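Local coordinates for protein nucleoporin NUP145 (Chaetomium thermophilum, PDB 5HB6) that probably serves as a structural component of the nuclear pore complex, this part being the autopeptidase domain that in the natural protein cleaves the precursor, at residues Val34-Phe39 with Leu86-His91; Pro116-Glu121 with Gly128-Ser133; Tyr4-Thr9 with Val25-Gly30; Thr66-Ala71 with Lys79-Pro84. The protein carries 1 engineered substitution. All blocks are in the same frame, centred on the assembly; numbering follows the deposited sequence. Where two conformers were deposited one is given.

Contact 1: Val34-Phe39 with Leu86-His91; sequences VGSVQF and LISLEH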
loop_
_atom_site.group_PDB
_atom_site.type_symbol
_atom_site.label_atom_id
_atom_site.label_comp_id
_atom_site.label_asym_id
_atom_site.label_seq_id
_atom_site.Cartn_x
_atom_site.Cartn_y
_atom_site.Cartn_z
ATOM N N VAL A 34 9.244 5.685 0.441
ATOM C CA VAL A 34 7.816 5.948 0.589
ATOM C C VAL A 34 7.148 4.890 1.457
ATOM O O VAL A 34 6.535 5.206 2.471
ATOM C CB VAL A 34 7.088 6.085 -0.763
ATOM C CG1 VAL A 34 5.572 6.262 -0.548
ATOM C CG2 VAL A 34 7.693 7.209 -1.589
ATOM N N GLY A 35 7.216 3.631 1.040
ATOM C CA GLY A 35 6.537 2.570 1.762
ATOM C C GLY A 35 6.022 1.528 0.801
ATOM O O GLY A 35 6.608 1.313 -0.273
ATOM N N SER A 36 4.932 0.858 1.191
ATOM C CA SER A 36 4.486 -0.315 0.464
ATOM C C SER A 36 3.002 -0.541 0.646
ATOM O O SER A 36 2.397 -0.120 1.635
ATOM C CB SER A 36 5.260 -1.575 0.892
ATOM O OG SER A 36 5.048 -1.803 2.272
ATOM N N VAL A 37 2.442 -1.260 -0.332
ATOM C CA VAL A 37 1.076 -1.777 -0.289
ATOM C C VAL A 37 1.180 -3.292 -0.485
ATOM O O VAL A 37 1.698 -3.763 -1.504
ATOM C CB VAL A 37 0.209 -1.156 -1.391
ATOM C CG1 VAL A 37 -1.203 -1.690 -1.331
ATOM C CG2 VAL A 37 0.235 0.350 -1.316
ATOM N N GLN A 38 0.737 -4.034 0.517
ATOM C CA GLN A 38 0.748 -5.494 0.519
ATOM C C GLN A 38 -0.693 -5.956 0.410
ATOM O O GLN A 38 -1.476 -5.771 1.342
ATOM C CB GLN A 38 1.362 -6.052 1.802
ATOM C CG GLN A 38 2.835 -5.750 1.987
ATOM C CD GLN A 38 3.358 -6.195 3.346
ATOM O OE1 GLN A 38 3.650 -7.368 3.533
ATOM N NE2 GLN A 38 3.444 -5.272 4.309
ATOM N N PHE A 39 -1.048 -6.568 -0.715
ATOM C CA PHE A 39 -2.414 -7.043 -0.886
ATOM C C PHE A 39 -2.631 -8.294 -0.040
ATOM O O PHE A 39 -1.798 -9.214 -0.043
ATOM C CB PHE A 39 -2.734 -7.219 -2.373
ATOM C CG PHE A 39 -2.625 -5.915 -3.127
ATOM C CD1 PHE A 39 -3.687 -5.022 -3.138
ATOM C CD2 PHE A 39 -1.442 -5.535 -3.733
ATOM C CE1 PHE A 39 -3.585 -3.804 -3.780
ATOM C CE2 PHE A 39 -1.318 -4.305 -4.356
ATOM C CZ PHE A 39 -2.395 -3.434 -4.378
ATOM N N LEU A 86 -2.599 -4.011 3.218
ATOM C CA LEU A 86 -1.851 -3.464 4.333
ATOM C C LEU A 86 -0.898 -2.427 3.772
ATOM O O LEU A 86 0.003 -2.760 2.985
ATOM C CB LEU A 86 -1.103 -4.581 5.059
ATOM C CG LEU A 86 -0.075 -4.141 6.118
ATOM C CD1 LEU A 86 -0.738 -3.548 7.305
ATOM C CD2 LEU A 86 0.763 -5.341 6.591
ATOM N N ILE A 87 -1.046 -1.186 4.225
ATOM C CA ILE A 87 -0.287 -0.055 3.693
ATOM C C ILE A 87 0.671 0.392 4.777
ATOM O O ILE A 87 0.268 0.556 5.930
ATOM C CB ILE A 87 -1.238 1.082 3.288
ATOM C CG1 ILE A 87 -2.171 0.584 2.184
ATOM C CG2 ILE A 87 -0.469 2.304 2.862
ATOM C CD1 ILE A 87 -3.253 1.556 1.861
ATOM N N SER A 88 1.928 0.605 4.414
ATOM C CA SER A 88 2.935 1.038 5.377
ATOM C C SER A 88 3.597 2.272 4.803
ATOM O O SER A 88 4.161 2.203 3.711
ATOM C CB SER A 88 3.965 -0.088 5.611
ATOM O OG SER A 88 3.321 -1.266 6.064
ATOM N N LEU A 89 3.536 3.370 5.538
ATOM C CA LEU A 89 4.008 4.664 5.047
ATOM C C LEU A 89 5.056 5.267 5.962
ATOM O O LEU A 89 4.801 5.543 7.143
ATOM C CB LEU A 89 2.864 5.650 4.901
ATOM C CG LEU A 89 1.849 5.305 3.824
ATOM C CD1 LEU A 89 0.638 6.200 3.884
ATOM C CD2 LEU A 89 2.456 5.349 2.440
ATOM N N GLU A 90 6.235 5.509 5.395
ATOM C CA GLU A 90 7.274 6.294 6.043
ATOM C C GLU A 90 6.820 7.744 6.250
ATOM O O GLU A 90 5.816 8.205 5.695
ATOM C CB GLU A 90 8.559 6.299 5.195
ATOM C CG GLU A 90 9.160 4.906 5.042
ATOM C CD GLU A 90 10.445 4.877 4.242
ATOM O OE1 GLU A 90 11.096 5.927 4.125
ATOM O OE2 GLU A 90 10.785 3.802 3.734
ATOM N N HIS A 91 7.556 8.446 7.108
ATOM C CA HIS A 91 7.402 9.893 7.275
ATOM C C HIS A 91 6.097 10.266 7.971
ATOM O O HIS A 91 5.556 11.349 7.747
ATOM C CB HIS A 91 7.546 10.661 5.952
ATOM C CG HIS A 91 8.605 10.110 5.065
ATOM N ND1 HIS A 91 9.924 10.028 5.440
ATOM C CD2 HIS A 91 8.526 9.557 3.839
ATOM C CE1 HIS A 91 10.619 9.450 4.478
ATOM N NE2 HIS A 91 9.799 9.168 3.482
HETATM O O HOH W 1 5.558 7.801 3.000
HETATM O O HOH W 2 2.715 -2.660 3.633
#
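Val37 and Ile87 face each other as a non-hydrogen-bonded pair between antiparallel strands 35-39 and 85-89, the two central strands of the six-stranded sheet. Their branches, CG2 of Val37 and CG1 of Ile87, lie 4.3 Å apart on the face that also carries Leu89, and Leu60 of strand 58-61 covers Val37 there. Branched apolar residues suit this buried side. The tight spot is Gly35 CA, 3.1 Å from Ser88 O: a CB on Gly35 would point to this face and strike that carbonyl. With Val34, Gly35 forms a classic beta bulge toward strand 28-31.

The other face is partly exposed and water-bridged. Gln38 and Leu86 lie side by side, pointing the same way, Gln38 NE2 3.5 Å from CD2 of the Leu86 conformer described. The same NE2 donates to a water that Ser36 OG, Ser88 OG and Leu86 O also hold; Ser36 reaches it with OG between the backbone N and the carbonyl carbon (chi1 60°).

At the strand end Val34 O takes two donors, Glu90 N at 3.0 Å and a water bridging to Glu90 O. With a glycine in place of Glu90, the methylenes beside Val34 O and over the His91 ring are gone, and that ring would probably be less firmly held. Backbone bonds thus set the register, while one face is aliphatic and buried and the hydroxyls and amide of the other share a water.

Contact 2: Pro116-Glu121 with Gly128-Ser133; sequences PDTTFE and GVWAFS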
loop_
_atom_site.group_PDB
_atom_site.type_symbol
_atom_site.label_atom_id
_atom_site.label_comp_id
_atom_site.label_asym_id
_atom_site.label_seq_id
_atom_site.Cartn_x
_atom_site.Cartn_y
_atom_site.Cartn_z
ATOM N N PRO A 116 -10.095 7.954 9.862
ATOM C CA PRO A 116 -11.227 7.279 9.220
ATOM C C PRO A 116 -10.808 6.392 8.062
ATOM O O PRO A 116 -9.858 6.678 7.332
ATOM C CB PRO A 116 -12.099 8.446 8.729
ATOM C CG PRO A 116 -11.769 9.558 9.630
ATOM C CD PRO A 116 -10.313 9.408 9.951
ATOM N N ASP A 117 -11.551 5.301 7.902
ATOM C CA ASP A 117 -11.403 4.400 6.769
ATOM C C ASP A 117 -10.048 3.713 6.767
ATOM O O ASP A 117 -9.543 3.329 5.716
ATOM C CB ASP A 117 -11.689 5.102 5.436
ATOM C CG ASP A 117 -13.122 5.601 5.335
ATOM O OD1 ASP A 117 -14.043 4.886 5.794
ATOM O OD2 ASP A 117 -13.326 6.711 4.801
ATOM N N THR A 118 -9.454 3.567 7.944
ATOM C CA THR A 118 -8.246 2.771 8.111
ATOM C C THR A 118 -8.410 1.915 9.356
ATOM O O THR A 118 -9.152 2.272 10.279
ATOM C CB THR A 118 -6.963 3.629 8.283
ATOM O OG1 THR A 118 -6.940 4.249 9.580
ATOM C CG2 THR A 118 -6.832 4.674 7.197
ATOM N N THR A 119 -7.696 0.792 9.389
ATOM C CA THR A 119 -7.614 -0.043 10.583
ATOM C C THR A 119 -6.154 -0.073 11.012
ATOM O O THR A 119 -5.307 -0.649 10.324
ATOM C CB THR A 119 -8.123 -1.446 10.288
ATOM O OG1 THR A 119 -9.491 -1.386 9.860
ATOM C CG2 THR A 119 -8.034 -2.301 11.522
ATOM N N PHE A 120 -5.847 0.587 12.119
ATOM C CA PHE A 120 -4.472 0.729 12.559
ATOM C C PHE A 120 -3.826 -0.624 12.745
ATOM O O PHE A 120 -4.409 -1.515 13.355
ATOM C CB PHE A 120 -4.484 1.477 13.894
ATOM C CG PHE A 120 -3.132 1.709 14.489
ATOM C CD1 PHE A 120 -2.408 2.847 14.167
ATOM C CD2 PHE A 120 -2.614 0.836 15.432
ATOM C CE1 PHE A 120 -1.188 3.076 14.743
ATOM C CE2 PHE A 120 -1.404 1.065 16.013
ATOM C CZ PHE A 120 -0.689 2.191 15.682
ATOM N N GLU A 121 -2.605 -0.762 12.252
ATOM C CA GLU A 121 -1.776 -1.934 12.483
ATOM C C GLU A 121 -0.620 -1.620 13.407
ATOM O O GLU A 121 -0.417 -2.301 14.406
ATOM C CB GLU A 121 -1.264 -2.469 11.145
ATOM C CG GLU A 121 -2.401 -2.979 10.269
ATOM C CD GLU A 121 -2.677 -4.458 10.414
ATOM O OE1 GLU A 121 -1.956 -5.140 11.169
ATOM O OE2 GLU A 121 -3.633 -4.929 9.774
ATOM N N GLY A 128 9.267 6.083 12.154
ATOM C CA GLY A 128 8.230 6.940 11.635
ATOM C C GLY A 128 7.243 6.259 10.717
ATOM O O GLY A 128 6.479 6.937 10.037
ATOM N N VAL A 129 7.216 4.933 10.690
ATOM C CA VAL A 129 6.346 4.189 9.787
ATOM C C VAL A 129 5.009 3.934 10.475
ATOM O O VAL A 129 4.937 3.316 11.554
ATOM C CB VAL A 129 6.985 2.864 9.356
ATOM C CG1 VAL A 129 5.999 1.999 8.550
ATOM C CG2 VAL A 129 8.208 3.131 8.508
ATOM N N TRP A 130 3.936 4.361 9.828
ATOM C CA TRP A 130 2.565 4.012 10.187
ATOM C C TRP A 130 2.058 2.961 9.220
ATOM O O TRP A 130 2.105 3.156 8.006
ATOM C CB TRP A 130 1.727 5.284 10.038
ATOM C CG TRP A 130 0.217 5.145 10.121
ATOM C CD1 TRP A 130 -0.548 4.280 10.889
ATOM C CD2 TRP A 130 -0.707 5.929 9.387
ATOM N NE1 TRP A 130 -1.869 4.530 10.684
ATOM C CE2 TRP A 130 -2.001 5.528 9.760
ATOM C CE3 TRP A 130 -0.556 6.967 8.464
ATOM C CZ2 TRP A 130 -3.147 6.099 9.220
ATOM C CZ3 TRP A 130 -1.683 7.549 7.924
ATOM C CH2 TRP A 130 -2.967 7.099 8.289
ATOM N N ALA A 131 1.560 1.865 9.777
ATOM C CA ALA A 131 0.981 0.790 8.993
ATOM C C ALA A 131 -0.475 0.641 9.375
ATOM O O ALA A 131 -0.840 0.742 10.550
ATOM C CB ALA A 131 1.726 -0.513 9.199
ATOM N N PHE A 132 -1.298 0.397 8.366
ATOM C CA PHE A 132 -2.728 0.260 8.576
ATOM C C PHE A 132 -3.313 -0.573 7.446
ATOM O O PHE A 132 -2.746 -0.636 6.346
ATOM C CB PHE A 132 -3.407 1.633 8.634
ATOM C CG PHE A 132 -3.178 2.480 7.401
ATOM C CD1 PHE A 132 -2.036 3.263 7.273
ATOM C CD2 PHE A 132 -4.095 2.483 6.370
ATOM C CE1 PHE A 132 -1.823 4.033 6.150
ATOM C CE2 PHE A 132 -3.872 3.270 5.223
ATOM C CZ PHE A 132 -2.732 4.015 5.115
ATOM N N SER A 133 -4.460 -1.183 7.707
ATOM C CA SER A 133 -5.165 -1.930 6.683
ATOM C C SER A 133 -6.338 -1.113 6.151
ATOM O O SER A 133 -6.939 -0.292 6.845
ATOM C CB SER A 133 -5.676 -3.266 7.220
ATOM O OG SER A 133 -4.632 -4.211 7.377
HETATM O O HOH W 3 -4.699 3.841 11.424
HETATM O O HOH W 4 -10.352 0.334 7.126
#
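The hairpin of strands 119-124 and 129-134 forms one border of the six-stranded sheet, and in it Thr119 and Ser133 make a hydrogen-bonded pair: Thr119 N reaches Ser133 O at 2.9 Å and Ser133 N returns to Thr119 O. Glu121 N adds a bond to Ala131 O. On the same face as this pair, Glu121 bends at chi2 (-93°), laying CG against Phe132 CA and bringing OE2 to 2.7 Å from Ser133 OG. The hydroxyl donates to the anti side of the carboxylate, and Ser133 OG is also bonded to Lys40 NZ, so a small hydroxyl residue suits a spot between an acid and an amine. With an alanine at Ser133, the Glu121 carboxylate would probably be freer to turn and Lys40 would lose a partner.

The short segments 119-121 and 129-133 of this hairpin run at 133° to each other. On its other face Phe120 and Trp130 both reach Leu112 of helix 102-113. Phe132 CD1 lies 3.4 Å above the Trp130 ring plane, over its centre, while Phe120 meets the indole rim to rim, Phe120 CD1 3.9 Å from Trp130 NE1. One water donates to Thr118 OG1 and accepts from Trp130 NE1 at 3.0 Å, in the indole plane; Thr118 OG1 is bonded to Ile115 O as well. The methyl of Thr118 packs obliquely on Phe132, CG2 to CD2 3.6 Å.

Contact 3: Tyr4-Thr9 with Val25-Gly30; sequences YWMSPT and VGFTVG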
loop_
_atom_site.group_PDB
_atom_site.type_symbol
_atom_site.label_atom_id
_atom_site.label_comp_id
_atom_site.label_asym_id
_atom_site.label_seq_id
_atom_site.Cartn_x
_atom_site.Cartn_y
_atom_site.Cartn_z
ATOM N N TYR A 4 10.397 2.352 -7.617
ATOM C CA TYR A 4 9.310 1.410 -7.403
ATOM C C TYR A 4 9.799 -0.019 -7.595
ATOM O O TYR A 4 10.744 -0.277 -8.340
ATOM C CB TYR A 4 8.217 1.632 -8.429
ATOM C CG TYR A 4 7.204 2.731 -8.218
ATOM C CD1 TYR A 4 6.013 2.469 -7.552
ATOM C CD2 TYR A 4 7.388 4.013 -8.760
ATOM C CE1 TYR A 4 5.049 3.431 -7.420
ATOM C CE2 TYR A 4 6.415 4.985 -8.626
ATOM C CZ TYR A 4 5.248 4.683 -7.967
ATOM O OH TYR A 4 4.263 5.623 -7.804
ATOM N N TRP A 5 9.112 -0.955 -6.935
ATOM C CA TRP A 5 9.367 -2.377 -7.132
ATOM C C TRP A 5 8.068 -3.127 -6.872
ATOM O O TRP A 5 7.135 -2.603 -6.250
ATOM C CB TRP A 5 10.498 -2.878 -6.223
ATOM C CG TRP A 5 10.281 -2.501 -4.797
ATOM C CD1 TRP A 5 10.718 -1.357 -4.164
ATOM C CD2 TRP A 5 9.534 -3.228 -3.834
ATOM N NE1 TRP A 5 10.297 -1.358 -2.868
ATOM C CE2 TRP A 5 9.589 -2.508 -2.627
ATOM C CE3 TRP A 5 8.867 -4.450 -3.858
ATOM C CZ2 TRP A 5 8.960 -2.945 -1.459
ATOM C CZ3 TRP A 5 8.249 -4.896 -2.698
ATOM C CH2 TRP A 5 8.287 -4.141 -1.511
ATOM N N MET A 6 8.011 -4.371 -7.325
ATOM C CA MET A 6 6.920 -5.271 -6.960
ATOM C C MET A 6 7.477 -6.644 -6.606
ATOM O O MET A 6 8.540 -7.039 -7.088
ATOM C CB MET A 6 5.850 -5.377 -8.064
ATOM C CG MET A 6 6.281 -6.107 -9.332
ATOM S SD MET A 6 5.069 -6.206 -10.667
ATOM C CE MET A 6 5.237 -4.572 -11.382
ATOM N N SER A 7 6.715 -7.365 -5.798
ATOM C CA SER A 7 7.059 -8.725 -5.395
ATOM C C SER A 7 5.776 -9.540 -5.341
ATOM O O SER A 7 4.794 -9.083 -4.762
ATOM C CB SER A 7 7.702 -8.700 -4.008
ATOM O OG SER A 7 8.106 -9.997 -3.624
ATOM N N PRO A 8 5.723 -10.715 -5.951
ATOM C CA PRO A 8 6.666 -11.256 -6.934
ATOM C C PRO A 8 6.944 -10.264 -8.057
ATOM O O PRO A 8 6.130 -9.361 -8.304
ATOM C CB PRO A 8 5.923 -12.485 -7.491
ATOM C CG PRO A 8 4.948 -12.866 -6.440
ATOM C CD PRO A 8 4.515 -11.544 -5.842
ATOM N N THR A 9 8.122 -10.373 -8.656
ATOM C CA THR A 9 8.505 -9.436 -9.694
ATOM C C THR A 9 7.616 -9.616 -10.913
ATOM O O THR A 9 7.008 -10.675 -11.124
ATOM C CB THR A 9 9.963 -9.633 -10.105
ATOM O OG1 THR A 9 10.120 -10.928 -10.705
ATOM C CG2 THR A 9 10.895 -9.475 -8.921
ATOM N N VAL A 25 -0.401 -14.604 -4.726
ATOM C CA VAL A 25 -0.398 -14.463 -3.273
ATOM C C VAL A 25 0.800 -13.624 -2.863
ATOM O O VAL A 25 1.902 -13.777 -3.409
ATOM C CB VAL A 25 -0.344 -15.855 -2.612
ATOM C CG1 VAL A 25 -0.188 -15.753 -1.105
ATOM C CG2 VAL A 25 -1.595 -16.653 -2.962
ATOM N N GLY A 26 0.592 -12.743 -1.894
ATOM C CA GLY A 26 1.677 -11.937 -1.375
ATOM C C GLY A 26 2.084 -10.787 -2.257
ATOM O O GLY A 26 3.210 -10.288 -2.127
ATOM N N PHE A 27 1.210 -10.358 -3.167
ATOM C CA PHE A 27 1.577 -9.304 -4.103
ATOM C C PHE A 27 1.796 -8.004 -3.340
ATOM O O PHE A 27 0.941 -7.579 -2.569
ATOM C CB PHE A 27 0.520 -9.138 -5.195
ATOM C CG PHE A 27 0.937 -8.211 -6.291
ATOM C CD1 PHE A 27 2.103 -8.436 -7.005
ATOM C CD2 PHE A 27 0.178 -7.094 -6.607
ATOM C CE1 PHE A 27 2.483 -7.577 -8.010
ATOM C CE2 PHE A 27 0.557 -6.254 -7.631
ATOM C CZ PHE A 27 1.715 -6.481 -8.305
ATOM N N THR A 28 2.932 -7.367 -3.603
ATOM C CA THR A 28 3.375 -6.193 -2.864
ATOM C C THR A 28 3.939 -5.215 -3.875
ATOM O O THR A 28 4.745 -5.613 -4.715
ATOM C CB THR A 28 4.473 -6.571 -1.860
ATOM O OG1 THR A 28 3.961 -7.564 -0.967
ATOM C CG2 THR A 28 4.921 -5.392 -1.034
ATOM N N VAL A 29 3.511 -3.955 -3.806
ATOM C CA VAL A 29 4.078 -2.868 -4.586
ATOM C C VAL A 29 4.662 -1.878 -3.614
ATOM O O VAL A 29 3.981 -1.457 -2.677
ATOM C CB VAL A 29 3.028 -2.204 -5.493
ATOM C CG1 VAL A 29 3.641 -0.994 -6.244
ATOM C CG2 VAL A 29 2.487 -3.215 -6.490
ATOM N N GLY A 30 5.941 -1.548 -3.803
ATOM C CA GLY A 30 6.607 -0.629 -2.907
ATOM C C GLY A 30 7.359 0.444 -3.669
ATOM O O GLY A 30 7.526 0.372 -4.893
#
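Met6 and Phe27 form the apolar centre, the sulfur meeting the ring at its edge: Met6 SD is 5.2 Å from the ring centroid of Phe27 and nearly in the ring plane, a Met-aromatic contact. A long, pliable methionine fits here: with CG between the backbone N and the carbonyl carbon (chi1 70°) and an extended chi2, SD is carried to the ring, and the later bend at chi3 only swings CE. Its CB stays against the neighbouring strand, 4.3 Å from Val29 CG2. Phe27 CG stands opposite its backbone N (chi1 -172°), which sends the ring across toward the end of strand 4-7, just past which Pro8 CD comes to 4.1 Å from Phe27 CD1. Pro8 follows a cis peptide bond, and it and Phe27 both touch Ile13 of helix 10-14. At the other end Val29 CG1 meets the edge of the Tyr4 ring, whose OH is bonded to Leu60 N beyond the contact.

The opposite face of the sheet belongs to Trp5. Its indole lies over Gly30, with Gly30 CA offset toward the rim and 3.8 Å from the centroid of the Trp5 six-membered ring, a CH-pi contact that a CB on Gly30 would block. Thr28 flanks the indole, its methyl CG2 3.6 Å from Trp5 CH2.

Between the strands run the backbone bonds, two to each hydrogen-bonded pair: Trp5 with Gly30, and Ser7 with Thr28 at the polar edge. Strand 4-7 is one of the two border strands of this antiparallel sheet, and an aromatic ring shielding its cross-strand glycine is a recognised arrangement of antiparallel sheets.

Contact 4: Thr66-Ala71 with Lys79-Pro84; sequences TVYPNA and KGLNVP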
loop_
_atom_site.group_PDB
_atom_site.type_symbol
_atom_site.label_atom_id
_atom_site.label_comp_id
_atom_site.label_asym_id
_atom_site.label_seq_id
_atom_site.Cartn_x
_atom_site.Cartn_y
_atom_site.Cartn_z
ATOM N N THR A 66 -2.138 5.433 -3.435
ATOM C CA THR A 66 -3.336 5.509 -4.260
ATOM C C THR A 66 -3.350 4.294 -5.175
ATOM O O THR A 66 -2.320 3.925 -5.752
ATOM C CB THR A 66 -3.345 6.806 -5.143
ATOM O OG1 THR A 66 -3.254 7.983 -4.339
ATOM C CG2 THR A 66 -4.626 6.905 -6.005
ATOM N N VAL A 67 -4.507 3.661 -5.289
ATOM C CA VAL A 67 -4.692 2.555 -6.218
ATOM C C VAL A 67 -5.907 2.875 -7.080
ATOM O O VAL A 67 -6.994 3.104 -6.544
ATOM C CB VAL A 67 -4.875 1.222 -5.465
ATOM C CG1 VAL A 67 -5.018 0.056 -6.438
ATOM C CG2 VAL A 67 -3.703 0.987 -4.542
ATOM N N TYR A 68 -5.722 2.861 -8.420
ATOM C CA TYR A 68 -6.726 3.223 -9.423
ATOM C C TYR A 68 -7.091 4.697 -9.331
ATOM O O TYR A 68 -8.164 5.042 -8.821
ATOM C CB TYR A 68 -7.987 2.359 -9.313
ATOM C CG TYR A 68 -7.758 0.886 -9.599
ATOM C CD1 TYR A 68 -7.351 0.461 -10.847
ATOM C CD2 TYR A 68 -7.940 -0.064 -8.610
ATOM C CE1 TYR A 68 -7.141 -0.868 -11.110
ATOM C CE2 TYR A 68 -7.722 -1.395 -8.856
ATOM C CZ TYR A 68 -7.314 -1.803 -10.100
ATOM O OH TYR A 68 -7.119 -3.154 -10.344
ATOM N N PRO A 69 -6.250 5.590 -9.864
ATOM C CA PRO A 69 -6.525 7.030 -9.764
ATOM C C PRO A 69 -7.618 7.525 -10.704
ATOM O O PRO A 69 -8.112 8.638 -10.498
ATOM C CB PRO A 69 -5.172 7.662 -10.133
ATOM C CG PRO A 69 -4.588 6.688 -11.097
ATOM C CD PRO A 69 -4.971 5.328 -10.549
ATOM N N ASN A 70 -8.010 6.748 -11.716
ATOM C CA ASN A 70 -9.024 7.164 -12.676
ATOM C C ASN A 70 -10.341 6.527 -12.268
ATOM O O ASN A 70 -10.516 5.310 -12.394
ATOM C CB ASN A 70 -8.627 6.757 -14.093
ATOM C CG ASN A 70 -9.637 7.203 -15.142
ATOM O OD1 ASN A 70 -10.677 7.771 -14.816
ATOM N ND2 ASN A 70 -9.324 6.961 -16.408
ATOM N N ALA A 71 -11.278 7.359 -11.824
ATOM C CA ALA A 71 -12.524 6.842 -11.276
ATOM C C ALA A 71 -13.357 6.110 -12.324
ATOM O O ALA A 71 -14.160 5.239 -11.973
ATOM C CB ALA A 71 -13.319 7.982 -10.641
ATOM N N LYS A 79 -12.342 -7.084 -7.043
ATOM C CA LYS A 79 -11.747 -7.391 -8.334
ATOM C C LYS A 79 -10.458 -6.600 -8.514
ATOM O O LYS A 79 -10.277 -5.524 -7.932
ATOM C CB LYS A 79 -12.699 -7.043 -9.484
ATOM C CG LYS A 79 -14.001 -7.843 -9.497
ATOM C CD LYS A 79 -13.786 -9.278 -9.949
ATOM C CE LYS A 79 -15.103 -10.028 -10.071
ATOM N NZ LYS A 79 -16.051 -9.390 -11.039
ATOM N N GLY A 80 -9.562 -7.152 -9.325
ATOM C CA GLY A 80 -8.290 -6.506 -9.581
ATOM C C GLY A 80 -7.543 -6.272 -8.285
ATOM O O GLY A 80 -7.464 -7.150 -7.419
ATOM N N LEU A 81 -6.981 -5.076 -8.144
ATOM C CA LEU A 81 -6.294 -4.669 -6.929
ATOM C C LEU A 81 -7.199 -3.929 -5.942
ATOM O O LEU A 81 -6.701 -3.411 -4.936
ATOM C CB LEU A 81 -5.073 -3.827 -7.286
ATOM C CG LEU A 81 -4.025 -4.542 -8.118
ATOM C CD1 LEU A 81 -2.861 -3.646 -8.370
ATOM C CD2 LEU A 81 -3.563 -5.816 -7.433
ATOM N N ASN A 82 -8.511 -3.880 -6.192
ATOM C CA ASN A 82 -9.446 -3.179 -5.310
ATOM C C ASN A 82 -9.912 -4.137 -4.217
ATOM O O ASN A 82 -11.071 -4.542 -4.129
ATOM C CB ASN A 82 -10.613 -2.615 -6.116
ATOM C CG ASN A 82 -11.422 -1.590 -5.330
ATOM O OD1 ASN A 82 -11.025 -1.184 -4.233
ATOM N ND2 ASN A 82 -12.553 -1.151 -5.901
ATOM N N VAL A 83 -8.953 -4.496 -3.370
ATOM C CA VAL A 83 -9.108 -5.589 -2.418
ATOM C C VAL A 83 -8.438 -5.187 -1.110
ATOM O O VAL A 83 -7.697 -4.193 -1.053
ATOM C CB VAL A 83 -8.494 -6.895 -2.956
ATOM C CG1 VAL A 83 -9.147 -7.311 -4.277
ATOM C CG2 VAL A 83 -6.975 -6.763 -3.129
ATOM N N PRO A 84 -8.620 -5.964 -0.048
ATOM C CA PRO A 84 -7.967 -5.631 1.222
ATOM C C PRO A 84 -6.440 -5.548 1.096
ATOM O O PRO A 84 -5.802 -6.351 0.403
ATOM C CB PRO A 84 -8.411 -6.776 2.143
ATOM C CG PRO A 84 -9.740 -7.171 1.608
ATOM C CD PRO A 84 -9.590 -7.061 0.120
#
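Leu81 N donates to Tyr68 OH at 2.9 Å in an almost perfectly straight bond (179° at the hydrogen), which ties the end of strand 64-67 to a type II' beta turn running from Lys79 to Asn82. The turn is closed by Asn82 N on Lys79 O. Gly80 holds its second position, where the positive phi favours glycine; a CB there would also strike Tyr68 OH, whose oxygen lies 3.6 Å from Gly80 CA.

Tyrosine suits its place because it is long enough to span from the strand end to the turn and carries an acceptor at its tip. Its CG lies beside the backbone N (chi1 -64°), which directs the ring to the turn. The ring meets the turn with its edge: Leu81 N and Asn82 N both lie near the ring plane, the latter 3.7 Å from Tyr68 CE2. A backbone N-H inside a turn is thus satisfied by a side chain of another part of the chain.

Asn82, the centre of an inverse gamma turn, is held from elsewhere: its OD1 accepts from Phe137 N and its ND2 is bonded to Pro75 O. In this family a His-Phe pair, probably His136 and Phe137 here, precedes the autocleavage point, so the turn lies beside the probable cleavage site of a protein that here carries an engineered substitution. Leu81 is buried and also touches Phe39 and Val58. It crosses Val67 at about a right angle, Val67 CG1 resting 4.0 Å from Leu81 CB.

How the contacts relate
Contacts 1, 2 and 3 belong to the same six-stranded antiparallel sheet. Contact 1, partly buried, lies near the chain's centre; contacts 3 and 2 are the two borders, about 19 Å apart between centres, and include exposed residues such as Trp5, Thr119 and Glu121. Backbone bonds join contact 1 to both: Val37 and Phe39 to Val29 and Phe27, Ile87 and Leu89 to Phe132 and Trp130. Contact 1 has aliphatic residues and an ordered water, contact 2 a charged hydrogen bond, contact 3 aromatic, sulfur and glycine packing. Contact 4 is buried but outside the six-stranded sheet, relying on one tyrosine-to-backbone bond; its Leu81 meets Phe39 of contact 1 and Phe27 of contact 3.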